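Local coordinates for flagellar protein (Xanthomonas campestris pv. campestris, PDB 3C12) that probably takes part in flagellar hook formation, perhaps as a scaffolding protein, and in this C-terminal fragment comprises the Ig-like and tudor-like domains of the hook-capping protein FlgD, at residues Val41-Thr46 with Ile87-Thr92; Asp106-Ser111 with Asn122-Gly127; Val21-Thr26 with Phe68-Thr73; Thr36-Val41 with Ala60-Glu65. One frame throughout, in Å; residues are numbered along the deposited sequence.

Contact 1: residues Val41-Thr46 with Ile87-Thr92; sequences VNFEIT and ITATQT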
loop_
_atom_site.group_PDB
_atom_site.type_symbol
_atom_site.label_atom_id
_atom_site.label_comp_id
_atom_site.label_asym_id
_atom_site.label_seq_id
_atom_site.Cartn_x
_atom_site.Cartn_y
_atom_site.Cartn_z
ATOM N N VAL A 41 3.468 7.584 -14.351
ATOM C CA VAL A 41 3.788 7.094 -13.031
ATOM C C VAL A 41 5.121 6.375 -13.101
ATOM O O VAL A 41 5.365 5.586 -14.009
ATOM C CB VAL A 41 2.693 6.147 -12.513
ATOM C CG1 VAL A 41 2.330 5.157 -13.583
ATOM C CG2 VAL A 41 3.168 5.431 -11.271
ATOM N N ASN A 42 5.996 6.684 -12.154
ATOM C CA ASN A 42 7.309 6.060 -12.102
ATOM C C ASN A 42 7.400 5.077 -10.946
ATOM O O ASN A 42 7.219 5.440 -9.784
ATOM C CB ASN A 42 8.410 7.119 -11.973
ATOM C CG ASN A 42 8.680 7.839 -13.274
ATOM O OD1 ASN A 42 9.502 8.744 -13.330
ATOM N ND2 ASN A 42 7.987 7.438 -14.329
ATOM N N PHE A 43 7.671 3.824 -11.293
ATOM C CA PHE A 43 7.803 2.756 -10.317
ATOM C C PHE A 43 9.280 2.508 -10.084
ATOM O O PHE A 43 10.014 2.183 -11.004
ATOM C CB PHE A 43 7.126 1.482 -10.828
ATOM C CG PHE A 43 5.685 1.675 -11.204
ATOM C CD1 PHE A 43 5.342 2.266 -12.412
ATOM C CD2 PHE A 43 4.671 1.292 -10.338
ATOM C CE1 PHE A 43 4.013 2.470 -12.752
ATOM C CE2 PHE A 43 3.339 1.494 -10.670
ATOM C CZ PHE A 43 3.010 2.085 -11.879
ATOM N N GLU A 44 9.713 2.677 -8.844
ATOM C CA GLU A 44 11.105 2.482 -8.495
ATOM C C GLU A 44 11.305 1.230 -7.647
ATOM O O GLU A 44 10.670 1.066 -6.609
ATOM C CB GLU A 44 11.607 3.702 -7.733
ATOM C CG GLU A 44 13.013 3.564 -7.199
ATOM C CD GLU A 44 13.353 4.658 -6.216
ATOM O OE1 GLU A 44 12.643 4.772 -5.193
ATOM O OE2 GLU A 44 14.324 5.403 -6.465
ATOM N N ILE A 45 12.197 0.354 -8.095
ATOM C CA ILE A 45 12.491 -0.882 -7.381
ATOM C C ILE A 45 13.785 -0.768 -6.574
ATOM O O ILE A 45 14.838 -0.481 -7.128
ATOM C CB ILE A 45 12.607 -2.068 -8.372
ATOM C CG1 ILE A 45 11.216 -2.541 -8.782
ATOM C CG2 ILE A 45 13.375 -3.215 -7.741
ATOM C CD1 ILE A 45 10.374 -1.477 -9.391
ATOM N N THR A 46 13.703 -0.984 -5.265
ATOM C CA THR A 46 14.887 -0.918 -4.414
ATOM C C THR A 46 15.155 -2.280 -3.777
ATOM O O THR A 46 14.286 -3.154 -3.778
ATOM C CB THR A 46 14.731 0.142 -3.318
ATOM O OG1 THR A 46 13.550 -0.126 -2.558
ATOM C CG2 THR A 46 14.631 1.521 -3.929
ATOM N N ILE A 87 8.976 -1.731 -3.737
ATOM C CA ILE A 87 8.503 -0.950 -4.869
ATOM C C ILE A 87 7.739 0.297 -4.439
ATOM O O ILE A 87 6.851 0.248 -3.590
ATOM C CB ILE A 87 7.605 -1.779 -5.823
ATOM C CG1 ILE A 87 7.133 -0.876 -6.964
ATOM C CG2 ILE A 87 6.423 -2.374 -5.078
ATOM C CD1 ILE A 87 6.148 -1.514 -7.888
ATOM N N THR A 88 8.106 1.419 -5.041
ATOM C CA THR A 88 7.475 2.695 -4.758
ATOM C C THR A 88 6.946 3.297 -6.054
ATOM O O THR A 88 7.604 3.249 -7.094
ATOM C CB THR A 88 8.476 3.656 -4.105
ATOM O OG1 THR A 88 8.863 3.124 -2.834
ATOM C CG2 THR A 88 7.857 5.029 -3.907
ATOM N N ALA A 89 5.746 3.854 -5.993
ATOM C CA ALA A 89 5.149 4.440 -7.177
ATOM C C ALA A 89 4.864 5.900 -6.970
ATOM O O ALA A 89 4.239 6.297 -5.986
ATOM C CB ALA A 89 3.872 3.716 -7.533
ATOM N N THR A 90 5.338 6.706 -7.909
ATOM C CA THR A 90 5.123 8.137 -7.845
ATOM C C THR A 90 4.491 8.633 -9.118
ATOM O O THR A 90 4.978 8.382 -10.222
ATOM C CB THR A 90 6.417 8.890 -7.645
ATOM O OG1 THR A 90 7.141 8.302 -6.561
ATOM C CG2 THR A 90 6.114 10.362 -7.338
ATOM N N GLN A 91 3.398 9.352 -8.941
ATOM C CA GLN A 91 2.657 9.906 -10.052
ATOM C C GLN A 91 3.096 11.338 -10.284
ATOM O O GLN A 91 3.465 12.058 -9.357
ATOM C CB GLN A 91 1.160 9.878 -9.740
ATOM C CG GLN A 91 0.262 10.250 -10.895
ATOM C CD GLN A 91 -1.096 10.730 -10.433
ATOM O OE1 GLN A 91 -1.226 11.853 -9.954
ATOM N NE2 GLN A 91 -2.115 9.879 -10.566
ATOM N N THR A 92 3.061 11.726 -11.548
ATOM C CA THR A 92 3.405 13.069 -11.984
ATOM C C THR A 92 2.324 13.389 -13.005
ATOM O O THR A 92 2.221 12.719 -14.030
ATOM C CB THR A 92 4.772 13.109 -12.682
ATOM O OG1 THR A 92 5.801 12.709 -11.766
ATOM C CG2 THR A 92 5.053 14.508 -13.190
HETATM O O HOH W 1 8.663 5.735 -7.135
#
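V41-T46 and I87-T92 are neighbouring antiparallel strands of the Ig-like domain, their axes 4.6 Å apart, with F43 opposite A89 in a non-hydrogen-bonded pair. On either side of that pair lies a hydrogen-bonded one. N42 N donates a hydrogen bond to T90 O at 2.8 Å and T90 N donates back to N42 O; E44 and T88 do the same, with E44 N reaching T88 O at 2.8 Å in the carbonyl plane. The two faces of the sheet differ in character. V41, F43, I45, I87 and A89 turn into the core, with Q91 at the end of that face. F43 CG stands beside its own backbone N (chi1 -55°), which lays the ring along its own strand toward V41 and leaves CD2 as the ring atom nearest the other strand: it lies 3.8 Å from A89 CB and 4.0 Å from I87 CD1, and both carbons come to the ring obliquely. I87 is fully extended and runs alongside F43, pointing the same way, while the CD1 of I45 crosses I87 obliquely, 4.1 Å from its CG1. Across the core F43 and I87 continue onto F68. N42, E44, T88 and T90 occupy the outer face. There a water donates to N42 O at 3.0 Å and also hydrogen-bonds to T90 OG1, so N42 O is held by both T90 N and the water. T88 OG1 has a weak bond to K100 of the second subunit. Near-straight backbone bonds thus fix the strand spacing, one face is mostly hydrocarbon, and the other is left to hydroxyls, carboxylate, amide and water.

Contact 2: residues Asp106-Ser111 with Asn122-Gly127; sequences DAPVDS and NLTGLG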
loop_
_atom_site.group_PDB
_atom_site.type_symbol
_atom_site.label_atom_id
_atom_site.label_comp_id
_atom_site.label_asym_id
_atom_site.label_seq_id
_atom_site.Cartn_x
_atom_site.Cartn_y
_atom_site.Cartn_z
ATOM N N ASP A 106 0.269 -8.299 -7.949
ATOM C CA ASP A 106 -0.418 -9.494 -8.398
ATOM C C ASP A 106 0.428 -10.711 -8.030
ATOM O O ASP A 106 1.634 -10.741 -8.300
ATOM C CB ASP A 106 -0.650 -9.465 -9.902
ATOM C CG ASP A 106 -1.322 -10.738 -10.400
ATOM O OD1 ASP A 106 -0.629 -11.784 -10.489
ATOM O OD2 ASP A 106 -2.543 -10.701 -10.678
ATOM N N ALA A 107 -0.210 -11.709 -7.421
ATOM C CA ALA A 107 0.489 -12.908 -6.995
ATOM C C ALA A 107 -0.401 -14.124 -7.027
ATOM O O ALA A 107 -1.608 -14.036 -6.795
ATOM C CB ALA A 107 1.026 -12.724 -5.584
ATOM N N PRO A 108 0.193 -15.292 -7.299
ATOM C CA PRO A 108 -0.555 -16.544 -7.358
ATOM C C PRO A 108 -0.859 -17.094 -5.957
ATOM O O PRO A 108 0.027 -17.187 -5.103
ATOM C CB PRO A 108 0.369 -17.441 -8.167
ATOM C CG PRO A 108 1.712 -17.018 -7.691
ATOM C CD PRO A 108 1.608 -15.508 -7.653
ATOM N N VAL A 109 -2.126 -17.431 -5.725
ATOM C CA VAL A 109 -2.567 -17.984 -4.446
ATOM C C VAL A 109 -2.188 -19.457 -4.431
ATOM O O VAL A 109 -2.977 -20.308 -4.850
ATOM C CB VAL A 109 -4.090 -17.881 -4.288
ATOM C CG1 VAL A 109 -4.509 -18.459 -2.953
ATOM C CG2 VAL A 109 -4.534 -16.436 -4.418
ATOM N N ASP A 110 -0.980 -19.750 -3.956
ATOM C CA ASP A 110 -0.483 -21.115 -3.916
ATOM C C ASP A 110 -1.383 -22.043 -3.115
ATOM O O ASP A 110 -1.587 -23.204 -3.490
ATOM C CB ASP A 110 0.932 -21.156 -3.343
ATOM C CG ASP A 110 1.490 -22.573 -3.278
ATOM O OD1 ASP A 110 1.622 -23.216 -4.348
ATOM O OD2 ASP A 110 1.786 -23.046 -2.155
ATOM N N SER A 111 -1.921 -21.536 -2.012
ATOM C CA SER A 111 -2.805 -22.339 -1.179
ATOM C C SER A 111 -3.465 -21.486 -0.119
ATOM O O SER A 111 -3.126 -20.317 0.065
ATOM C CB SER A 111 -2.022 -23.462 -0.501
ATOM O OG SER A 111 -1.066 -22.934 0.402
ATOM N N ASN A 122 -1.710 -18.172 1.031
ATOM C CA ASN A 122 -0.275 -18.358 0.957
ATOM C C ASN A 122 0.096 -17.954 -0.450
ATOM O O ASN A 122 -0.060 -18.721 -1.404
ATOM C CB ASN A 122 0.063 -19.815 1.254
ATOM C CG ASN A 122 -0.552 -20.277 2.559
ATOM O OD1 ASN A 122 -0.348 -19.656 3.605
ATOM N ND2 ASN A 122 -1.331 -21.357 2.503
ATOM N N LEU A 123 0.550 -16.711 -0.556
ATOM C CA LEU A 123 0.926 -16.113 -1.824
ATOM C C LEU A 123 2.348 -16.465 -2.211
ATOM O O LEU A 123 3.289 -16.245 -1.448
ATOM C CB LEU A 123 0.753 -14.604 -1.726
ATOM C CG LEU A 123 -0.622 -14.200 -1.197
ATOM C CD1 LEU A 123 -0.652 -12.702 -1.013
ATOM C CD2 LEU A 123 -1.726 -14.654 -2.156
ATOM N N THR A 124 2.492 -17.021 -3.409
ATOM C CA THR A 124 3.785 -17.432 -3.918
ATOM C C THR A 124 4.725 -16.248 -4.072
ATOM O O THR A 124 4.423 -15.290 -4.786
ATOM C CB THR A 124 3.637 -18.127 -5.268
ATOM O OG1 THR A 124 2.606 -19.120 -5.176
ATOM C CG2 THR A 124 4.946 -18.792 -5.665
ATOM N N GLY A 125 5.863 -16.332 -3.386
ATOM C CA GLY A 125 6.854 -15.280 -3.425
ATOM C C GLY A 125 6.689 -14.235 -2.332
ATOM O O GLY A 125 7.632 -13.945 -1.586
ATOM N N LEU A 126 5.487 -13.667 -2.237
ATOM C CA LEU A 126 5.199 -12.629 -1.257
ATOM C C LEU A 126 5.102 -13.159 0.146
ATOM O O LEU A 126 5.696 -12.606 1.062
ATOM C CB LEU A 126 3.898 -11.915 -1.603
ATOM C CG LEU A 126 3.967 -11.024 -2.836
ATOM C CD1 LEU A 126 2.598 -10.460 -3.143
ATOM C CD2 LEU A 126 4.962 -9.909 -2.590
ATOM N N GLY A 127 4.340 -14.228 0.320
ATOM C CA GLY A 127 4.184 -14.784 1.643
ATOM C C GLY A 127 2.735 -14.936 2.065
ATOM O O GLY A 127 1.898 -15.473 1.334
#
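P108 O is gripped twice by T124. The backbone N of T124 approaches almost straight along the C=O direction, 3.0 Å from P108 O with an N-H...O angle of 173°, while T124 OG1 donates to the same P108 O from above the carbonyl plane, at 3.2 Å. The torsion of T124 (chi1 -49°) sets OG1 beside its own backbone N, so both donors reach the one oxygen. T124 CB lies against P108 CG, the two side chains crossing at about a right angle. Further along, the pairing of strand 98-115 with strand 118-123 is interrupted by a classic beta bulge: the N atoms of D110 and S111 both face N122 O, each through a weak bond. D110 also closes the inverse gamma turn centred on V109. Regular pairing resumes where N122 N donates to S111 O at 2.7 Å. On that side of the sheet the amide of N122 reaches across, ND2 meeting S111 OG at 2.6 Å, with the hydroxyl 16° out of the amide plane; ND2 has a second acceptor in T113 OG1. Apolar groups gather on the other side. V109 CG2 packs at 4.0 Å on L123 CD2, near V14, and A107 CB touches L126 CD1 at 3.7 Å, bringing the tight turn after L123 against A107. The strands form a beta hairpin, probably part of the tudor-like domain. Its chemistry implies an uneven grip: the bulge leaves N122 O with two weak amide bonds, while the sound bonds flank it, at P108 O and S111 O, reinforced by the side chains of T124, N122 and S111.

Contact 3: residues Val21-Thr26 with Phe68-Thr73; sequences VAIDAT and FAWDGT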
loop_
_atom_site.group_PDB
_atom_site.type_symbol
_atom_site.label_atom_id
_atom_site.label_comp_id
_atom_site.label_asym_id
_atom_site.label_seq_id
_atom_site.Cartn_x
_atom_site.Cartn_y
_atom_site.Cartn_z
ATOM N N VAL A 21 7.592 -6.446 -4.119
ATOM C CA VAL A 21 7.246 -7.431 -5.137
ATOM C C VAL A 21 8.272 -8.551 -5.036
ATOM O O VAL A 21 9.319 -8.379 -4.428
ATOM C CB VAL A 21 7.306 -6.824 -6.552
ATOM C CG1 VAL A 21 6.359 -5.645 -6.653
ATOM C CG2 VAL A 21 8.714 -6.383 -6.865
ATOM N N ALA A 22 7.986 -9.701 -5.623
ATOM C CA ALA A 22 8.939 -10.793 -5.535
ATOM C C ALA A 22 9.195 -11.467 -6.874
ATOM O O ALA A 22 8.328 -11.486 -7.751
ATOM C CB ALA A 22 8.458 -11.818 -4.520
ATOM N N ILE A 23 10.404 -11.999 -7.032
ATOM C CA ILE A 23 10.767 -12.706 -8.251
ATOM C C ILE A 23 11.499 -13.992 -7.914
ATOM O O ILE A 23 12.216 -14.072 -6.914
ATOM C CB ILE A 23 11.696 -11.881 -9.169
ATOM C CG1 ILE A 23 12.846 -11.300 -8.349
ATOM C CG2 ILE A 23 10.900 -10.834 -9.912
ATOM C CD1 ILE A 23 13.948 -10.695 -9.189
ATOM N N ASP A 24 11.287 -15.002 -8.748
ATOM C CA ASP A 24 11.957 -16.280 -8.594
ATOM C C ASP A 24 13.234 -16.125 -9.414
ATOM O O ASP A 24 13.818 -15.037 -9.453
ATOM C CB ASP A 24 11.092 -17.415 -9.150
ATOM C CG ASP A 24 10.521 -17.105 -10.522
ATOM O OD1 ASP A 24 9.929 -18.019 -11.131
ATOM O OD2 ASP A 24 10.651 -15.955 -10.990
ATOM N N ALA A 25 13.671 -17.186 -10.078
ATOM C CA ALA A 25 14.881 -17.087 -10.895
ATOM C C ALA A 25 14.533 -16.914 -12.377
ATOM O O ALA A 25 15.352 -16.430 -13.151
ATOM C CB ALA A 25 15.768 -18.320 -10.688
ATOM N N THR A 26 13.315 -17.303 -12.757
ATOM C CA THR A 26 12.853 -17.187 -14.142
ATOM C C THR A 26 12.462 -15.739 -14.425
ATOM O O THR A 26 12.638 -15.240 -15.546
ATOM C CB THR A 26 11.629 -18.101 -14.409
ATOM O OG1 THR A 26 11.499 -18.319 -15.820
ATOM C CG2 THR A 26 10.334 -17.456 -13.883
ATOM N N PHE A 68 1.895 -2.149 -14.126
ATOM C CA PHE A 68 3.349 -2.070 -14.162
ATOM C C PHE A 68 3.907 -3.481 -14.251
ATOM O O PHE A 68 3.240 -4.441 -13.868
ATOM C CB PHE A 68 3.887 -1.366 -12.907
ATOM C CG PHE A 68 3.804 -2.191 -11.649
ATOM C CD1 PHE A 68 4.686 -3.240 -11.426
ATOM C CD2 PHE A 68 2.840 -1.917 -10.687
ATOM C CE1 PHE A 68 4.608 -3.999 -10.271
ATOM C CE2 PHE A 68 2.757 -2.671 -9.530
ATOM C CZ PHE A 68 3.644 -3.715 -9.322
ATOM N N ALA A 69 5.127 -3.606 -14.756
ATOM C CA ALA A 69 5.758 -4.910 -14.884
ATOM C C ALA A 69 7.274 -4.805 -14.864
ATOM O O ALA A 69 7.868 -4.074 -15.654
ATOM C CB ALA A 69 5.299 -5.589 -16.164
ATOM N N TRP A 70 7.897 -5.534 -13.944
ATOM C CA TRP A 70 9.343 -5.537 -13.834
ATOM C C TRP A 70 9.837 -6.882 -14.334
ATOM O O TRP A 70 9.333 -7.926 -13.923
ATOM C CB TRP A 70 9.780 -5.311 -12.384
ATOM C CG TRP A 70 11.264 -5.336 -12.207
ATOM C CD1 TRP A 70 12.196 -4.795 -13.044
ATOM C CD2 TRP A 70 11.993 -5.926 -11.124
ATOM N NE1 TRP A 70 13.459 -5.012 -12.551
ATOM C CE2 TRP A 70 13.363 -5.705 -11.374
ATOM C CE3 TRP A 70 11.622 -6.621 -9.968
ATOM C CZ2 TRP A 70 14.365 -6.153 -10.509
ATOM C CZ3 TRP A 70 12.621 -7.067 -9.108
ATOM C CH2 TRP A 70 13.975 -6.830 -9.385
ATOM N N ASP A 71 10.814 -6.842 -15.237
ATOM C CA ASP A 71 11.390 -8.047 -15.819
ATOM C C ASP A 71 12.411 -8.722 -14.907
ATOM O O ASP A 71 12.990 -9.742 -15.266
ATOM C CB ASP A 71 12.043 -7.719 -17.163
ATOM C CG ASP A 71 12.898 -6.484 -17.100
ATOM O OD1 ASP A 71 13.531 -6.265 -16.050
ATOM O OD2 ASP A 71 12.943 -5.737 -18.097
ATOM N N GLY A 72 12.641 -8.153 -13.733
ATOM C CA GLY A 72 13.580 -8.758 -12.807
ATOM C C GLY A 72 15.037 -8.428 -13.054
ATOM O O GLY A 72 15.936 -9.126 -12.577
ATOM N N THR A 73 15.278 -7.365 -13.808
ATOM C CA THR A 73 16.642 -6.939 -14.098
ATOM C C THR A 73 16.863 -5.517 -13.596
ATOM O O THR A 73 15.904 -4.757 -13.441
ATOM C CB THR A 73 16.931 -6.992 -15.609
ATOM O OG1 THR A 73 15.876 -6.335 -16.319
ATOM C CG2 THR A 73 17.032 -8.430 -16.078
#
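I23 and W70 meet at about a right angle, the end of the isoleucine pressing obliquely on the far rim of the indole, CD1 3.9 Å from both CZ3 and CH2 of W70. The contact crosses the interior of the Ig-like beta sandwich: strand 20-23 pairs with strand 83-93, strand 64-70 with strand 29-35, and the short strands 21-23 and 68-70 approach to 9.8 Å between axes, inclined by 38°, with no hydrogen bond between the segments. Side chains alone span the gap. I23 sends CG1 into the space between its own N and carbonyl carbon (chi1 48°), and the extended remainder of the chain carries CD1 across to the indole and to G72 CA, 4.1 Å away. Two residues earlier V21 divides its branches, CG1 going to F68 CZ at 4.3 Å and CG2 to W70 CE3; again neither methyl sits squarely on a face or an edge. The indole itself is held from several directions. G72 CA lies 3.4 Å above the ring plane, over its centre, where the chain folds back after W70, and Y85 meets the ring edge-to-face. That fold-back contains an Asx turn, in which D71 OD1 accepts from T73 N at 3.0 Å, on the anti side of the carboxylate. F68 goes on to touch the ring of F43, their planes at about 40°, so the hydrophobic layer carries on toward the other end of the sandwich. The nitrogen of the buried indole is satisfied locally: W70 NE1 donates to T73 O at 2.6 Å, and that oxygen lies in the ring plane.

Contact 4: residues Thr36-Val41 with Ala60-Glu65; sequences TSAGFV and ASAAGE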
loop_
_atom_site.group_PDB
_atom_site.type_symbol
_atom_site.label_atom_id
_atom_site.label_comp_id
_atom_site.label_asym_id
_atom_site.label_seq_id
_atom_site.Cartn_x
_atom_site.Cartn_y
_atom_site.Cartn_z
ATOM N N THR A 36 -4.565 9.080 -10.237
ATOM C CA THR A 36 -5.616 10.044 -9.962
ATOM C C THR A 36 -5.684 11.167 -10.990
ATOM O O THR A 36 -6.527 12.060 -10.895
ATOM C CB THR A 36 -5.414 10.662 -8.580
ATOM O OG1 THR A 36 -4.104 11.236 -8.506
ATOM C CG2 THR A 36 -5.555 9.605 -7.504
ATOM N N SER A 37 -4.799 11.117 -11.976
ATOM C CA SER A 37 -4.763 12.147 -12.999
ATOM C C SER A 37 -4.064 11.610 -14.230
ATOM O O SER A 37 -3.496 10.527 -14.195
ATOM C CB SER A 37 -4.011 13.375 -12.470
ATOM O OG SER A 37 -3.904 14.392 -13.454
ATOM N N ALA A 38 -4.123 12.358 -15.324
ATOM C CA ALA A 38 -3.444 11.947 -16.542
ATOM C C ALA A 38 -1.981 12.355 -16.357
ATOM O O ALA A 38 -1.680 13.309 -15.635
ATOM C CB ALA A 38 -4.054 12.651 -17.744
ATOM N N GLY A 39 -1.075 11.627 -16.994
ATOM C CA GLY A 39 0.339 11.932 -16.864
ATOM C C GLY A 39 1.144 10.653 -16.921
ATOM O O GLY A 39 0.916 9.820 -17.790
ATOM N N PHE A 40 2.097 10.495 -16.012
ATOM C CA PHE A 40 2.890 9.274 -15.976
ATOM C C PHE A 40 3.189 8.862 -14.543
ATOM O O PHE A 40 3.146 9.672 -13.623
ATOM C CB PHE A 40 4.203 9.425 -16.768
ATOM C CG PHE A 40 5.179 10.415 -16.183
ATOM C CD1 PHE A 40 5.010 11.780 -16.372
ATOM C CD2 PHE A 40 6.277 9.977 -15.454
ATOM C CE1 PHE A 40 5.919 12.687 -15.849
ATOM C CE2 PHE A 40 7.189 10.880 -14.925
ATOM C CZ PHE A 40 7.009 12.235 -15.124
ATOM N N VAL A 41 3.468 7.584 -14.351
ATOM C CA VAL A 41 3.788 7.094 -13.031
ATOM C C VAL A 41 5.121 6.375 -13.101
ATOM O O VAL A 41 5.365 5.586 -14.009
ATOM C CB VAL A 41 2.693 6.147 -12.513
ATOM C CG1 VAL A 41 2.330 5.157 -13.583
ATOM C CG2 VAL A 41 3.168 5.431 -11.271
ATOM N N ALA A 60 -0.250 7.678 -18.443
ATOM C CA ALA A 60 -1.603 7.519 -17.936
ATOM C C ALA A 60 -2.576 8.408 -18.704
ATOM O O ALA A 60 -2.719 9.597 -18.416
ATOM C CB ALA A 60 -1.650 7.854 -16.451
ATOM N N SER A 61 -3.230 7.810 -19.691
ATOM C CA SER A 61 -4.213 8.491 -20.521
ATOM C C SER A 61 -5.051 9.479 -19.710
ATOM O O SER A 61 -5.343 10.590 -20.163
ATOM C CB SER A 61 -5.116 7.444 -21.181
ATOM O OG SER A 61 -5.536 6.456 -20.243
ATOM N N ALA A 62 -5.426 9.059 -18.504
ATOM C CA ALA A 62 -6.227 9.866 -17.585
ATOM C C ALA A 62 -6.377 9.101 -16.263
ATOM O O ALA A 62 -5.866 7.978 -16.123
ATOM C CB ALA A 62 -7.598 10.140 -18.189
ATOM N N ALA A 63 -7.073 9.705 -15.301
ATOM C CA ALA A 63 -7.289 9.068 -14.011
ATOM C C ALA A 63 -7.803 7.653 -14.233
ATOM O O ALA A 63 -8.582 7.394 -15.152
ATOM C CB ALA A 63 -8.285 9.860 -13.194
ATOM N N GLY A 64 -7.356 6.727 -13.393
ATOM C CA GLY A 64 -7.791 5.354 -13.536
ATOM C C GLY A 64 -6.667 4.410 -13.185
ATOM O O GLY A 64 -5.615 4.841 -12.722
ATOM N N GLU A 65 -6.881 3.123 -13.416
ATOM C CA GLU A 65 -5.881 2.124 -13.101
ATOM C C GLU A 65 -4.734 2.171 -14.094
ATOM O O GLU A 65 -4.912 2.530 -15.254
ATOM C CB GLU A 65 -6.517 0.733 -13.117
ATOM C CG GLU A 65 -5.808 -0.296 -12.257
ATOM C CD GLU A 65 -6.517 -1.630 -12.257
ATOM O OE1 GLU A 65 -6.493 -2.314 -13.299
ATOM O OE2 GLU A 65 -7.107 -1.990 -11.219
#
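Two peptide planes lie face to face here, that joining S37 to A38 and that joining A62 to A63. A63 N sits 3.7 Å from S37 C, directly over that carbon, and A62 C is 3.8 Å from S37 O; the planes are nearly parallel and the two C=O groups point the same way, so the faces are in van der Waals contact with no hydrogen bond between them. At one end of the pair A63 CB comes to T36 O at 3.6 Å. At the other, the methyl of A38 lies alongside the opposite chain, its CB 3.4 Å from S61 O and 3.5 Å from A62 CA. These peptides belong to two loops at one end of the Ig-like sandwich. Residues 36-38 lead from strand 29-35 into strand 39-46, and residues 61-63 lead from strand 52-60 into strand 64-70; each loop passes from one sheet to the other, and they run side by side. The true strand pairing begins at G39 and A60, an antiparallel hydrogen-bonded pair. G39 N donates to A60 O at 3.0 Å, with the donor tilted 15° from the carbonyl plane, and A60 N answers to G39 O. A60 O also receives a CA-H...O contact from A38 CA, at 3.1 Å. G39, with phi 146° and psi -134°, takes a backbone conformation that suits a residue without a beta carbon, and here the chain turns into the strand. F40 turns away from 60-65 and packs on T92 of strand 83-93.

In the fold
Contacts 1 and 3 are the buried ones, contributing to the core of the Ig-like domain, and touch each other through F43 and I87 against F68, I87 against V21, and I45 against W70. Contact 1 works within a sheet, with backbone bonds and one apolar face; contact 3 spans the two sheets by side chains alone. Contact 4 is at the surface, at the end of the same sandwich: it shares V41 and strand 39-46 with contact 1, shares strand 64-70 with contact 3, and relies on backbone and methyl groups. Contact 2, probably in the tudor-like domain, lies about 22 Å from contact 1 between centres, yet its turn G125-L126 packs on V21-A22 of contact 3. Polar side chains bridge its strands directly.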